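Local coordinates for protein prolyl 4-hydroxylase (Paramecium bursaria Chlorella virus 1, PDB 5C5T) that probably hydroxylates prolines in collagen-like chains as a metal-dependent dioxygenase that uses 2-oxoglutarate as co-substrate, at residues E122-A127 against I218-W223; M158-A163 against T187-W192; N55-K60 against T88-G93; R153-M158 against Q222-V227. All blocks are in the same frame, centred on the assembly; numbering follows the deposited sequence.

Contact 1: residues E122-A127 against I218-W223; sequences EDVQVA and IIANQW. With AKG (2-oxoglutaric acid), chain C.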
# COMPACT_ATOMS: atom_id res chain seq x y z
N GLU A 122 3.17 7.45 7.97
CA GLU A 122 3.99 6.39 8.58
C GLU A 122 5.33 6.23 7.85
O GLU A 122 5.45 6.58 6.67
CB GLU A 122 3.18 5.07 8.51
CG GLU A 122 3.72 3.93 9.35
CD GLU A 122 2.65 2.89 9.72
OE1 GLU A 122 1.45 3.13 9.47
OE2 GLU A 122 3.02 1.88 10.35
N ASP A 123 6.35 5.72 8.53
CA ASP A 123 7.56 5.28 7.83
C ASP A 123 7.18 4.31 6.71
O ASP A 123 6.35 3.43 6.92
CB ASP A 123 8.52 4.59 8.77
CG ASP A 123 9.14 5.53 9.79
OD1 ASP A 123 8.95 6.75 9.70
OD2 ASP A 123 9.83 5.01 10.69
N VAL A 124 7.84 4.39 5.56
CA VAL A 124 7.53 3.50 4.46
C VAL A 124 8.10 2.08 4.74
O VAL A 124 9.22 1.93 5.24
CB VAL A 124 8.10 4.07 3.14
CG1 VAL A 124 8.07 3.07 2.02
CG2 VAL A 124 7.35 5.33 2.75
N GLN A 125 7.28 1.07 4.41
CA GLN A 125 7.64 -0.33 4.47
C GLN A 125 7.85 -0.85 3.05
O GLN A 125 7.05 -0.56 2.14
CB GLN A 125 6.55 -1.14 5.14
CG GLN A 125 6.83 -2.62 5.30
CD GLN A 125 5.54 -3.40 5.50
OE1 GLN A 125 4.81 -3.66 4.55
NE2 GLN A 125 5.27 -3.78 6.73
N VAL A 126 8.94 -1.60 2.83
CA VAL A 126 9.09 -2.36 1.58
C VAL A 126 8.96 -3.86 1.93
O VAL A 126 9.58 -4.34 2.89
CB VAL A 126 10.44 -2.03 0.86
CG1 VAL A 126 10.72 -3.01 -0.30
CG2 VAL A 126 10.43 -0.54 0.39
N ALA A 127 8.12 -4.58 1.18
CA ALA A 127 7.90 -5.98 1.42
C ALA A 127 8.12 -6.80 0.17
O ALA A 127 7.87 -6.33 -0.94
CB ALA A 127 6.43 -6.23 1.92
N ILE A 218 7.61 -7.26 -5.21
CA ILE A 218 8.11 -6.31 -4.22
C ILE A 218 7.21 -5.06 -4.27
O ILE A 218 6.97 -4.52 -5.36
CB ILE A 218 9.59 -5.96 -4.45
CG1 ILE A 218 10.42 -7.23 -4.61
CG2 ILE A 218 10.08 -5.08 -3.31
CD1 ILE A 218 11.89 -6.98 -4.83
N ILE A 219 6.72 -4.64 -3.09
CA ILE A 219 5.92 -3.45 -2.93
C ILE A 219 6.52 -2.47 -1.91
O ILE A 219 7.32 -2.83 -1.02
CB ILE A 219 4.49 -3.86 -2.50
CG1 ILE A 219 4.52 -4.54 -1.15
CG2 ILE A 219 3.87 -4.71 -3.60
CD1 ILE A 219 3.15 -4.87 -0.61
N ALA A 220 6.12 -1.20 -2.04
CA ALA A 220 6.32 -0.15 -1.04
C ALA A 220 4.97 0.36 -0.53
O ALA A 220 4.07 0.70 -1.31
CB ALA A 220 7.14 0.97 -1.62
N ASN A 221 4.79 0.27 0.79
CA ASN A 221 3.56 0.72 1.47
C ASN A 221 3.75 2.02 2.17
O ASN A 221 4.57 2.13 3.09
CB ASN A 221 3.08 -0.31 2.51
CG ASN A 221 2.45 -1.51 1.90
OD1 ASN A 221 1.53 -1.41 1.12
ND2 ASN A 221 2.91 -2.70 2.31
N GLN A 222 2.99 3.02 1.73
CA GLN A 222 2.91 4.33 2.43
C GLN A 222 1.54 4.43 3.12
O GLN A 222 0.54 4.65 2.47
CB GLN A 222 3.11 5.49 1.47
CG GLN A 222 2.92 6.86 2.13
CD GLN A 222 3.94 7.15 3.23
OE1 GLN A 222 5.06 7.57 2.95
NE2 GLN A 222 3.58 6.85 4.46
N TRP A 223 1.51 4.25 4.43
CA TRP A 223 0.27 4.38 5.18
C TRP A 223 0.12 5.84 5.66
O TRP A 223 1.08 6.52 5.97
CB TRP A 223 0.18 3.33 6.35
CG TRP A 223 -0.07 1.92 5.85
CD1 TRP A 223 -1.21 1.49 5.23
CD2 TRP A 223 0.81 0.78 5.90
NE1 TRP A 223 -1.09 0.17 4.90
CE2 TRP A 223 0.14 -0.29 5.30
CE3 TRP A 223 2.11 0.57 6.38
CZ2 TRP A 223 0.72 -1.58 5.15
CZ3 TRP A 223 2.69 -0.70 6.26
CH2 TRP A 223 1.99 -1.77 5.62
C1 AKG C . -0.29 -4.87 2.90
O1 AKG C . 0.98 -4.92 2.97
O2 AKG C . -0.93 -4.42 3.88
C2 AKG C . -0.99 -5.46 1.71
O5 AKG C . -2.17 -5.66 1.80
C3 AKG C . -0.20 -5.79 0.43
C4 AKG C . -1.10 -6.26 -0.69
C5 AKG C . -0.33 -6.94 -1.79
O3 AKG C . 0.78 -7.48 -1.55
O4 AKG C . -0.81 -6.93 -2.97
O HOH W 1 3.88 3.31 5.61

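Contact 2: residues M158-A163 against T187-W192; sequences MVYLKA and TSIFFW. With AKG (2-oxoglutaric acid), chain C.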
# COMPACT_ATOMS: atom_id res chain seq x y z
N MET A 158 0.16 2.21 -2.12
CA MET A 158 1.06 1.07 -2.31
C MET A 158 1.63 1.15 -3.75
O MET A 158 0.88 1.33 -4.74
CB MET A 158 0.35 -0.27 -2.11
CG MET A 158 1.25 -1.48 -2.32
SD MET A 158 0.39 -3.07 -2.28
CE MET A 158 -0.81 -2.84 -3.56
N VAL A 159 2.95 1.03 -3.85
CA VAL A 159 3.62 1.03 -5.16
C VAL A 159 4.18 -0.33 -5.47
O VAL A 159 4.86 -0.91 -4.62
CB VAL A 159 4.78 2.07 -5.22
CG1 VAL A 159 5.26 2.21 -6.66
CG2 VAL A 159 4.40 3.35 -4.65
N TYR A 160 3.90 -0.86 -6.67
CA TYR A 160 4.56 -2.11 -7.12
C TYR A 160 5.96 -1.78 -7.61
O TYR A 160 6.11 -1.01 -8.58
CB TYR A 160 3.77 -2.80 -8.25
CG TYR A 160 2.34 -3.18 -7.89
CD1 TYR A 160 2.08 -4.15 -6.99
CD2 TYR A 160 1.27 -2.51 -8.47
CE1 TYR A 160 0.76 -4.49 -6.63
CE2 TYR A 160 -0.05 -2.83 -8.12
CZ TYR A 160 -0.29 -3.82 -7.20
OH TYR A 160 -1.60 -4.15 -6.89
N LEU A 161 6.98 -2.29 -6.92
CA LEU A 161 8.36 -2.06 -7.35
C LEU A 161 8.82 -3.14 -8.31
O LEU A 161 9.64 -2.85 -9.18
CB LEU A 161 9.30 -2.02 -6.15
CG LEU A 161 8.93 -1.01 -5.05
CD1 LEU A 161 10.07 -0.94 -4.03
CD2 LEU A 161 8.62 0.35 -5.53
N LYS A 162 8.32 -4.36 -8.13
CA LYS A 162 8.65 -5.47 -9.00
C LYS A 162 7.44 -6.41 -9.10
O LYS A 162 6.82 -6.78 -8.08
CB LYS A 162 9.87 -6.23 -8.49
CG LYS A 162 10.33 -7.36 -9.45
CD LYS A 162 11.73 -7.90 -9.10
CE LYS A 162 12.23 -8.84 -10.21
NZ LYS A 162 13.66 -9.20 -9.99
N ALA A 163 7.07 -6.75 -10.32
CA ALA A 163 5.95 -7.66 -10.59
C ALA A 163 6.39 -9.10 -10.86
O ALA A 163 7.52 -9.31 -11.33
CB ALA A 163 5.16 -7.14 -11.76
N THR A 187 3.55 1.26 -10.94
CA THR A 187 2.14 1.57 -10.72
C THR A 187 1.84 1.65 -9.25
O THR A 187 2.33 0.85 -8.48
CB THR A 187 1.25 0.49 -11.36
OG1 THR A 187 1.41 0.49 -12.81
CG2 THR A 187 -0.21 0.64 -11.02
N SER A 188 1.03 2.63 -8.89
CA SER A 188 0.53 2.72 -7.51
C SER A 188 -0.96 2.39 -7.45
O SER A 188 -1.73 2.62 -8.41
CB SER A 188 0.77 4.12 -6.87
OG SER A 188 0.07 5.13 -7.58
N ILE A 189 -1.38 1.87 -6.28
CA ILE A 189 -2.78 1.73 -5.94
C ILE A 189 -2.98 2.49 -4.65
O ILE A 189 -2.31 2.22 -3.66
CB ILE A 189 -3.25 0.28 -5.74
CG1 ILE A 189 -3.05 -0.59 -6.98
CG2 ILE A 189 -4.71 0.26 -5.39
CD1 ILE A 189 -3.87 -0.18 -8.21
N PHE A 190 -3.86 3.47 -4.69
CA PHE A 190 -4.35 4.19 -3.50
C PHE A 190 -5.71 3.61 -3.04
O PHE A 190 -6.63 3.44 -3.86
CB PHE A 190 -4.48 5.69 -3.79
CG PHE A 190 -5.08 6.46 -2.66
CD1 PHE A 190 -4.27 6.94 -1.64
CD2 PHE A 190 -6.43 6.66 -2.57
CE1 PHE A 190 -4.82 7.66 -0.58
CE2 PHE A 190 -7.00 7.37 -1.50
CZ PHE A 190 -6.19 7.85 -0.51
N PHE A 191 -5.90 3.34 -1.74
CA PHE A 191 -7.23 3.02 -1.31
C PHE A 191 -7.53 3.53 0.08
O PHE A 191 -6.66 3.61 0.95
CB PHE A 191 -7.52 1.48 -1.37
CG PHE A 191 -6.55 0.61 -0.59
CD1 PHE A 191 -5.38 0.13 -1.17
CD2 PHE A 191 -6.83 0.20 0.75
CE1 PHE A 191 -4.53 -0.71 -0.47
CE2 PHE A 191 -5.96 -0.60 1.45
CZ PHE A 191 -4.81 -1.08 0.82
N TRP A 192 -8.80 3.84 0.29
CA TRP A 192 -9.27 4.31 1.60
C TRP A 192 -9.40 3.15 2.58
O TRP A 192 -9.84 2.07 2.22
CB TRP A 192 -10.61 5.05 1.47
CG TRP A 192 -10.46 6.36 0.82
CD1 TRP A 192 -10.67 6.63 -0.49
CD2 TRP A 192 -10.03 7.58 1.43
NE1 TRP A 192 -10.41 7.97 -0.74
CE2 TRP A 192 -10.03 8.57 0.43
CE3 TRP A 192 -9.69 7.95 2.75
CZ2 TRP A 192 -9.67 9.91 0.70
CZ3 TRP A 192 -9.34 9.28 3.01
CH2 TRP A 192 -9.33 10.23 1.99
C1 AKG C . -0.29 -4.87 2.90
O1 AKG C . 0.98 -4.92 2.97
O2 AKG C . -0.93 -4.42 3.88
C2 AKG C . -0.99 -5.46 1.71
O5 AKG C . -2.17 -5.66 1.80
C3 AKG C . -0.20 -5.79 0.43
C4 AKG C . -1.10 -6.26 -0.69
C5 AKG C . -0.33 -6.94 -1.79
O3 AKG C . 0.78 -7.48 -1.55
O4 AKG C . -0.81 -6.93 -2.97

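Contact 3: residues N55-K60 against T88-G93; sequences NAAIKK and TWFMPG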
# COMPACT_ATOMS: atom_id res chain seq x y z
N ASN A 55 17.09 -2.09 -4.54
CA ASN A 55 18.47 -2.32 -4.12
C ASN A 55 18.76 -1.77 -2.73
O ASN A 55 19.45 -2.43 -1.98
CB ASN A 55 19.43 -1.74 -5.19
CG ASN A 55 19.37 -2.55 -6.47
OD1 ASN A 55 19.15 -3.77 -6.44
ND2 ASN A 55 19.46 -1.87 -7.61
N ALA A 56 18.17 -0.62 -2.35
CA ALA A 56 18.36 -0.04 -1.03
C ALA A 56 17.72 -0.96 -0.00
O ALA A 56 18.30 -1.19 1.05
CB ALA A 56 17.76 1.38 -0.95
N ALA A 57 16.55 -1.53 -0.31
CA ALA A 57 15.89 -2.46 0.61
C ALA A 57 16.70 -3.80 0.78
O ALA A 57 16.83 -4.32 1.88
CB ALA A 57 14.44 -2.73 0.13
N ILE A 58 17.26 -4.32 -0.30
CA ILE A 58 18.10 -5.53 -0.23
C ILE A 58 19.30 -5.23 0.67
O ILE A 58 19.66 -6.07 1.50
CB ILE A 58 18.51 -5.96 -1.64
CG1 ILE A 58 17.30 -6.55 -2.39
CG2 ILE A 58 19.65 -7.00 -1.62
CD1 ILE A 58 17.55 -6.74 -3.89
N LYS A 59 19.91 -4.06 0.52
CA LYS A 59 21.06 -3.70 1.37
C LYS A 59 20.70 -3.63 2.87
O LYS A 59 21.59 -3.79 3.71
CB LYS A 59 21.69 -2.38 0.90
CG LYS A 59 22.50 -2.56 -0.41
CD LYS A 59 23.55 -1.46 -0.59
CE LYS A 59 24.35 -1.62 -1.88
NZ LYS A 59 23.74 -0.85 -3.01
N LYS A 60 19.42 -3.43 3.18
CA LYS A 60 18.92 -3.43 4.56
C LYS A 60 18.48 -4.80 5.06
O LYS A 60 17.99 -4.93 6.20
CB LYS A 60 17.75 -2.44 4.69
CG LYS A 60 18.19 -1.01 4.57
CD LYS A 60 17.05 -0.10 4.11
CE LYS A 60 15.86 0.01 5.06
NZ LYS A 60 16.17 0.74 6.30
N THR A 88 11.06 -4.65 5.33
CA THR A 88 11.94 -3.71 6.00
C THR A 88 11.31 -2.32 6.03
O THR A 88 10.35 -2.05 5.29
CB THR A 88 13.33 -3.70 5.34
OG1 THR A 88 14.23 -2.93 6.13
CG2 THR A 88 13.30 -3.16 3.88
N TRP A 89 11.80 -1.49 6.94
CA TRP A 89 11.30 -0.11 7.12
C TRP A 89 12.34 0.96 6.84
O TRP A 89 13.50 0.79 7.19
CB TRP A 89 10.82 0.12 8.55
CG TRP A 89 9.69 -0.76 8.98
CD1 TRP A 89 9.79 -1.95 9.63
CD2 TRP A 89 8.26 -0.48 8.86
NE1 TRP A 89 8.53 -2.44 9.92
CE2 TRP A 89 7.58 -1.58 9.44
CE3 TRP A 89 7.51 0.56 8.33
CZ2 TRP A 89 6.18 -1.65 9.47
CZ3 TRP A 89 6.11 0.49 8.37
CH2 TRP A 89 5.47 -0.59 8.95
N PHE A 90 11.90 2.09 6.29
CA PHE A 90 12.76 3.23 5.99
C PHE A 90 12.44 4.38 6.92
O PHE A 90 11.25 4.69 7.18
CB PHE A 90 12.58 3.67 4.54
CG PHE A 90 13.22 2.76 3.54
CD1 PHE A 90 12.60 1.61 3.16
CD2 PHE A 90 14.46 3.04 2.99
CE1 PHE A 90 13.18 0.73 2.29
CE2 PHE A 90 15.05 2.16 2.06
CZ PHE A 90 14.39 0.99 1.71
N MET A 91 13.49 4.98 7.48
CA MET A 91 13.37 6.21 8.25
C MET A 91 13.01 7.37 7.34
O MET A 91 13.29 7.33 6.14
CB MET A 91 14.66 6.52 8.99
CG MET A 91 15.09 5.41 9.96
SD MET A 91 13.94 5.16 11.32
CE MET A 91 13.11 3.67 10.88
N PRO A 92 12.35 8.39 7.92
CA PRO A 92 12.08 9.63 7.19
C PRO A 92 13.39 10.16 6.61
O PRO A 92 14.41 10.16 7.32
CB PRO A 92 11.50 10.55 8.25
CG PRO A 92 10.93 9.64 9.30
CD PRO A 92 11.83 8.43 9.29
N GLY A 93 13.40 10.53 5.33
CA GLY A 93 14.60 11.10 4.73
C GLY A 93 15.77 10.15 4.46
O GLY A 93 16.83 10.58 4.03

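Contact 4: residues R153-M158 against Q222-V227; sequences RLATLM and QWIRAV. With AKG (2-oxoglutaric acid), chain C.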
# COMPACT_ATOMS: atom_id res chain seq x y z
N ARG A 153 -5.03 4.17 10.89
CA ARG A 153 -4.69 4.28 9.46
C ARG A 153 -5.93 4.67 8.64
O ARG A 153 -6.97 4.04 8.72
CB ARG A 153 -4.11 2.99 8.93
CG ARG A 153 -2.67 2.70 9.37
CD ARG A 153 -2.15 1.45 8.78
NE ARG A 153 -0.80 1.16 9.23
CZ ARG A 153 -0.27 -0.06 9.25
NH1 ARG A 153 -1.01 -1.09 8.85
NH2 ARG A 153 0.99 -0.24 9.67
N LEU A 154 -5.83 5.79 7.93
CA LEU A 154 -6.96 6.26 7.11
C LEU A 154 -6.91 5.82 5.65
O LEU A 154 -7.97 5.70 5.01
CB LEU A 154 -7.04 7.76 7.18
CG LEU A 154 -7.17 8.36 8.57
CD1 LEU A 154 -7.16 9.84 8.47
CD2 LEU A 154 -8.43 7.95 9.24
N ALA A 155 -5.72 5.60 5.13
CA ALA A 155 -5.55 5.28 3.74
C ALA A 155 -4.20 4.64 3.50
O ALA A 155 -3.27 4.71 4.35
CB ALA A 155 -5.74 6.56 2.87
N THR A 156 -4.09 4.01 2.35
CA THR A 156 -2.89 3.33 1.89
C THR A 156 -2.51 3.75 0.48
O THR A 156 -3.35 3.74 -0.39
CB THR A 156 -3.07 1.79 1.86
OG1 THR A 156 -3.54 1.29 3.14
CG2 THR A 156 -1.80 1.04 1.44
N LEU A 157 -1.22 4.06 0.25
CA LEU A 157 -0.67 4.23 -1.10
C LEU A 157 0.41 3.15 -1.23
O LEU A 157 1.40 3.15 -0.54
CB LEU A 157 -0.18 5.64 -1.34
CG LEU A 157 0.12 5.87 -2.83
CD1 LEU A 157 -0.24 7.26 -3.36
CD2 LEU A 157 1.57 5.53 -3.07
N MET A 158 0.16 2.21 -2.12
CA MET A 158 1.06 1.07 -2.31
C MET A 158 1.63 1.15 -3.75
O MET A 158 0.88 1.33 -4.74
CB MET A 158 0.35 -0.27 -2.11
CG MET A 158 1.25 -1.48 -2.32
SD MET A 158 0.39 -3.07 -2.28
CE MET A 158 -0.81 -2.84 -3.56
N GLN A 222 2.99 3.02 1.73
CA GLN A 222 2.91 4.33 2.43
C GLN A 222 1.54 4.43 3.12
O GLN A 222 0.54 4.65 2.47
CB GLN A 222 3.11 5.49 1.47
CG GLN A 222 2.92 6.86 2.13
CD GLN A 222 3.94 7.15 3.23
OE1 GLN A 222 5.06 7.57 2.95
NE2 GLN A 222 3.58 6.85 4.46
N TRP A 223 1.51 4.25 4.43
CA TRP A 223 0.27 4.38 5.18
C TRP A 223 0.12 5.84 5.66
O TRP A 223 1.08 6.52 5.97
CB TRP A 223 0.18 3.33 6.35
CG TRP A 223 -0.07 1.92 5.85
CD1 TRP A 223 -1.21 1.49 5.23
CD2 TRP A 223 0.81 0.78 5.90
NE1 TRP A 223 -1.09 0.17 4.90
CE2 TRP A 223 0.14 -0.29 5.30
CE3 TRP A 223 2.11 0.57 6.38
CZ2 TRP A 223 0.72 -1.58 5.15
CZ3 TRP A 223 2.69 -0.70 6.26
CH2 TRP A 223 1.99 -1.77 5.62
N ILE A 224 -1.13 6.26 5.71
CA ILE A 224 -1.61 7.59 6.07
C ILE A 224 -2.45 7.44 7.35
O ILE A 224 -3.44 6.69 7.38
CB ILE A 224 -2.43 8.16 4.88
CG1 ILE A 224 -1.53 8.17 3.63
CG2 ILE A 224 -2.98 9.60 5.18
CD1 ILE A 224 -2.24 7.98 2.33
N ARG A 225 -2.00 8.10 8.40
CA ARG A 225 -2.61 8.02 9.71
C ARG A 225 -3.31 9.28 10.24
O ARG A 225 -2.90 10.40 9.98
CB ARG A 225 -1.54 7.67 10.75
CG ARG A 225 -1.11 6.23 10.65
CD ARG A 225 -0.42 5.85 11.89
NE ARG A 225 0.13 4.52 11.80
CZ ARG A 225 -0.28 3.47 12.50
NH1 ARG A 225 -1.30 3.55 13.34
NH2 ARG A 225 0.34 2.31 12.33
N ALA A 226 -4.40 9.06 10.95
CA ALA A 226 -5.05 10.12 11.71
C ALA A 226 -4.08 10.72 12.76
O ALA A 226 -3.14 10.04 13.21
CB ALA A 226 -6.33 9.59 12.40
N VAL A 227 -4.35 11.96 13.18
CA VAL A 227 -3.48 12.72 14.10
C VAL A 227 -4.11 12.81 15.48
O VAL A 227 -5.29 13.15 15.56
CB VAL A 227 -3.20 14.14 13.55
CG1 VAL A 227 -2.54 15.03 14.61
CG2 VAL A 227 -2.35 14.06 12.30
C1 AKG C . -0.29 -4.87 2.90
O1 AKG C . 0.98 -4.92 2.97
O2 AKG C . -0.93 -4.42 3.88
C2 AKG C . -0.99 -5.46 1.71
O5 AKG C . -2.17 -5.66 1.80
C3 AKG C . -0.20 -5.79 0.43
C4 AKG C . -1.10 -6.26 -0.69
C5 AKG C . -0.33 -6.94 -1.79
O3 AKG C . 0.78 -7.48 -1.55
O4 AKG C . -0.81 -6.93 -2.97

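Contact 1: residues E122-A127 against I218-W223
Q125 reaches out, its chain extended, until its amide lies against the six-membered ring of W223, OE1 3.6 Å from CH2 and the two planes nearly perpendicular (84°). The same OE1 accepts from N221 ND2 at 3.1 Å, lying in the amide plane of N221. N221 ND2 also makes a weak bond to O1 of 2-oxoglutarate, 3.0 Å away, so Q125 probably acts as a second-shell residue that helps fix the rotation of a ligand-binding amide. I219 shares this face, and its CD1 meets C3 of the ligand at 3.6 Å. Backbone pairing of Q125-A127 with I219-N221 is antiparallel, part of the major sheet of the double-stranded beta-helix fold of 2-oxoglutarate oxygenases. V126 CG1 packs on I218 CG2 on the opposite face. Toward E122 the regular pairing ends, and a water bridges D123 O, N221 O and W223 N. Bent at chi2 (64°), the Q222 side chain turns NE2 to E122 O at 2.9 Å and also to W223 O, which E122 N reaches from the other face of its plane; OE1 of Q222 is held by Q102. E122 OE1 lies 3.4 Å from W223 CB and forms salt bridges with R153 and R225.

Contact 2: residues M158-A163 against T187-W192
The tight part of this contact is backbone: M158 and I189 form an antiparallel hydrogen-bonded pair, with M158 N 2.9 Å from I189 O and I189 N 2.8 Å from M158 O. Two residues on, Y160 N gives a third bond to T187 O at 2.9 Å. Between them V159 and S188 make a non-hydrogen-bonded pair, and S188 CA comes within 3.1 Å of M158 O in a CA-H...O contact. Side chains meet more sparsely. The Y160 ring slants past I189, whose CG1 lies 3.9 Å from CE2, while CD2 passes 3.5 Å from T187 O; the phenol OH goes on to a hydrogen bond with T172, which itself hydrogen-bonds to 2-oxoglutarate. T187 turns its hydroxyl to D42. M158 sends its CG anti to the backbone N (chi1 179°), then bends at chi3, which leaves SD 3.9 Å from C4 of 2-oxoglutarate. Beyond Y160 the pairing with 187-192 lapses: the chain turns a corner at L161, whose side chain packs on helix 47-59, and the partly exposed K162 forms a salt bridge with E216. There L161 and K162 both face I218 in a classic beta bulge. A regular strand pair with methionine and tyrosine on its ligand side fits the co-substrate pocket of the double-stranded beta-helix fold.

Contact 3: residues N55-K60 against T88-G93
K60, F90 and T88 bury the most surface here, and the lysine joins the other two. Just past the end of helix 47-59, K60 sets CE over one face of the F90 ring, 3.7 Å from the centroid and only 8° off the normal, a CH-pi contact. Nearer the rim, K60 CD lies 3.6 Å from F90 CE2. Bends at chi3 (64°) and chi4 (69°) turn the end of the chain up from the ring toward W89 O, leaving K60 NZ above the same face, 4.5 Å from the F90 centroid, in a cation-pi contact. The ammonium group, K60 NZ, then donates to W89 O at 2.8 Å, from a position tilted out of the carbonyl plane, and forms a salt bridge with E94. F90 is held at its rim as well: A57 N approaches the edge near the ring plane, 3.9 Å from CZ, and A56 CB touches CE2. T88 crosses the lysine at about a right angle, OG1 3.5 Å from K60 CE, while its CG2 rests against A57 CB at 3.9 Å. Strand 86-89 is the outermost strand on its side of the major sheet, and the contact joins its end to the C-terminal end of the helix. The lysine charge thus meets a carbonyl, a carboxylate and an aromatic face together, which would probably stabilise its protonated form and limit the freedom of its end.

Contact 4: residues R153-M158 against Q222-V227
R153 stacks flat on the indole of W223: guanidinium and ring planes are 9° apart, their centres 3.9 Å. CZ lies over the six-membered ring in a cation-pi contact, and CD sits over the five-membered ring as a CH-pi donor; with CG through NE extended, the arginine spans the indole. At the ring edge T156 runs alongside W223, T156 OG1 3.1 Å from W223 CD1. Among polar contacts, T156 OG1 and W223 NE1 both hydrogen-bond to D140, a ligand of the zinc. R225 crosses R153 obliquely, its guanidinium face over R153 CG and NH2 3.5 Å from R153 NE, while R225 NH1 bonds to the backbone O of D151. Apolar packing is lighter: A155 CB meets I224 CD1 at 3.8 Å, and L154 CD1 meets A226 CB. In the backbone, Q222 pairs with L157 and I224 with A155, antiparallel; then L154 and A155 both face I224 in a classic beta bulge, where L154 N hydrogen-bonds to I224 O and A155 N bonds weakly to the same oxygen, shifting the register. Salt bridges of both arginines to E122 probably offset their proximity, and the stack on W223 would probably help hold the indole whose NE1 bonds to D140.

From the N terminus, contact 3 closes first, bringing the end of helix 47-59 to strand 86-89 at one margin of the major sheet. That strand hydrogen-bonds to strand 120-129, where contact 1 opens; its loop closes only at strand 217-225. Within this span strand 153-160 opens contact 4 with its first half and contact 2 with its second. Contact 2 closes soon after, on strand 188-192, and so lies within the loops of both contact 4 and contact 1. Contacts 1 and 4 finish on the same strand, sharing Q222 and W223. The sheet order 188-192, 153-160, 217-225, 120-129, 86-89 therefore links all four, and contacts 1, 2 and 4 reach 2-oxoglutarate.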